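Local coordinates for protein glucose-6-phosphate 1-dehydrogenase (Kluyveromyces lactis, PDB 7E6I) that catalyses the NADP+-dependent oxidation of glucose 6-phosphate to 6-phosphogluconolactone, probably the rate-limiting entry step of the oxidative pentose phosphate pathway, at residues A[236-239]-A[240-244]. Residues are numbered along the deposited sequence; the frame is centred on the assembly and turned at random.
Sequences GIIR and DVMQN. With BG6 (6-O-phosphono-beta-D-glucopyranose), chain B.
The first turns of helix 236-254, which packs against the mixed sheet of the C-terminal domain and borders the glucose 6-phosphate pocket, switch from alpha-helical to wider pi-type bonding. D240 N reaches back to G236 O (2.9 Å) and V241 N to I237 O (3.1 Å). One residue on, I238 O takes a nearly straight bond from Q243 N at 2.8 Å (N-H...O 170°), five residues ahead, while the four-residue bond from M242 N is weak. This widening leaves R239 O to a side chain: the amide ND2 of N244 donates to it at 2.9 Å, with the carbonyl oxygen near the amide plane. The same ND2 also donates to OE1 of the adjacent Q243, 3.1 Å away and in the carbonyl plane of that side chain, so two acceptors fix the rotation of the N244 amide. A leucine in place of N244 would probably leave both R239 O and Q243 OE1 without this donor. The wide turn lies beside H245, the probable proton acceptor. On the sheet-facing side, M242 lies against the preceding turn, its SD 3.9 Å from I238 CG1, and A317 of strand 316-321 touches both residues. R239 extends toward helix 433-451, where its guanidinium group forms a salt bridge with E451 and its NE bonds to H157 O. D240 belongs to the sugar site, and its backbone O accepts a bond from K153 NZ. With CG anti to the backbone N (chi1 -165°), its carboxylate is carried to the sugar, where OD1 accepts from BG6 O2 (2.4 Å) and OD2 from BG6 O3 (2.3 Å), separations so short that their exact lengths are doubtful.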
loop_
_atom_site.group_PDB
_atom_site.type_symbol
_atom_site.label_atom_id
_atom_site.label_comp_id
_atom_site.label_asym_id
_atom_site.label_seq_id
_atom_site.Cartn_x
_atom_site.Cartn_y
_atom_site.Cartn_z
ATOM N N GLY A 236 11.802 11.425 -2.266
ATOM C CA GLY A 236 11.378 11.499 -3.649
ATOM C C GLY A 236 10.169 10.619 -3.935
ATOM O O GLY A 236 9.853 9.685 -3.201
ATOM N N ILE A 237 9.490 10.922 -5.047
ATOM C CA ILE A 237 8.195 10.296 -5.304
ATOM C C ILE A 237 8.367 8.822 -5.608
ATOM O O ILE A 237 7.490 8.005 -5.292
ATOM C CB ILE A 237 7.450 11.024 -6.445
ATOM C CG1 ILE A 237 5.969 10.661 -6.442
ATOM C CG2 ILE A 237 8.041 10.696 -7.805
ATOM C CD1 ILE A 237 5.252 11.104 -5.210
ATOM N N ILE A 238 9.500 8.455 -6.206
ATOM C CA ILE A 238 9.714 7.075 -6.596
ATOM C C ILE A 238 9.790 6.195 -5.361
ATOM O O ILE A 238 9.071 5.197 -5.251
ATOM C CB ILE A 238 10.969 6.957 -7.475
ATOM C CG1 ILE A 238 10.774 7.815 -8.726
ATOM C CG2 ILE A 238 11.215 5.514 -7.853
ATOM C CD1 ILE A 238 11.977 7.925 -9.581
ATOM N N ARG A 239 10.624 6.574 -4.400
ATOM C CA ARG A 239 10.673 5.856 -3.131
ATOM C C ARG A 239 9.364 5.964 -2.376
ATOM O O ARG A 239 8.989 5.037 -1.653
ATOM C CB ARG A 239 11.783 6.417 -2.245
ATOM C CG ARG A 239 13.109 5.754 -2.388
ATOM C CD ARG A 239 13.982 6.055 -1.192
ATOM N NE ARG A 239 15.375 5.840 -1.544
ATOM C CZ ARG A 239 16.119 6.738 -2.174
ATOM N NH1 ARG A 239 15.593 7.913 -2.504
ATOM N NH2 ARG A 239 17.388 6.469 -2.462
ATOM N N ASP A 240 8.678 7.099 -2.489
ATOM C CA ASP A 240 7.541 7.340 -1.610
ATOM C C ASP A 240 6.382 6.396 -1.916
ATOM O O ASP A 240 5.757 5.871 -0.993
ATOM C CB ASP A 240 7.085 8.797 -1.698
ATOM C CG ASP A 240 6.155 9.181 -0.537
ATOM O OD1 ASP A 240 6.363 8.690 0.602
ATOM O OD2 ASP A 240 5.210 9.965 -0.761
ATOM N N VAL A 241 6.064 6.180 -3.200
ATOM C CA VAL A 241 4.860 5.426 -3.555
ATOM C C VAL A 241 5.078 4.452 -4.707
ATOM O O VAL A 241 4.283 3.528 -4.894
ATOM C CB VAL A 241 3.690 6.364 -3.902
ATOM C CG1 VAL A 241 3.403 7.336 -2.741
ATOM C CG2 VAL A 241 3.953 7.100 -5.225
ATOM N N MET A 242 6.120 4.648 -5.507
ATOM C CA MET A 242 6.258 3.812 -6.698
ATOM C C MET A 242 6.973 2.494 -6.398
ATOM O O MET A 242 6.495 1.431 -6.809
ATOM C CB MET A 242 6.979 4.576 -7.814
ATOM C CG MET A 242 6.413 5.980 -8.045
ATOM S SD MET A 242 7.066 6.855 -9.501
ATOM C CE MET A 242 6.685 5.666 -10.796
ATOM N N GLN A 243 8.106 2.552 -5.686
ATOM C CA GLN A 243 8.820 1.342 -5.278
ATOM C C GLN A 243 7.944 0.403 -4.434
ATOM O O GLN A 243 8.205 -0.803 -4.378
ATOM C CB GLN A 243 10.081 1.745 -4.496
ATOM C CG GLN A 243 10.997 0.600 -4.022
ATOM C CD GLN A 243 10.536 -0.039 -2.710
ATOM O OE1 GLN A 243 9.789 0.561 -1.930
ATOM N NE2 GLN A 243 10.958 -1.279 -2.484
ATOM N N ASN A 244 6.925 0.928 -3.748
ATOM C CA ASN A 244 6.114 0.081 -2.882
ATOM C C ASN A 244 4.672 -0.014 -3.378
ATOM O O ASN A 244 4.331 -0.990 -4.049
ATOM C CB ASN A 244 6.156 0.593 -1.435
ATOM C CG ASN A 244 6.284 2.094 -1.358
ATOM O OD1 ASN A 244 5.293 2.816 -1.432
ATOM N ND2 ASN A 244 7.498 2.574 -1.202
HETATM C C1 BG6 B . 2.314 7.137 1.805
HETATM C C2 BG6 B . 3.185 8.222 1.175
HETATM O O1 BG6 B . 2.906 5.899 1.815
HETATM O O5 BG6 B . 1.045 7.007 1.014
HETATM C C3 BG6 B . 2.459 9.519 1.081
HETATM O O2 BG6 B . 4.403 8.406 1.909
HETATM C C4 BG6 B . 1.208 9.380 0.277
HETATM O O3 BG6 B . 3.289 10.514 0.425
HETATM C C5 BG6 B . 0.314 8.285 0.861
HETATM O O4 BG6 B . 0.531 10.643 0.261
HETATM C C6 BG6 B . -0.881 7.973 0.002
HETATM O O6 BG6 B . -1.614 6.943 0.638
HETATM P P BG6 B . -3.264 6.929 0.449
HETATM O O1P BG6 B . -3.410 6.971 -1.060
HETATM O O2P BG6 B . -3.839 8.143 1.130
HETATM O O3P BG6 B . -3.925 5.692 1.054
#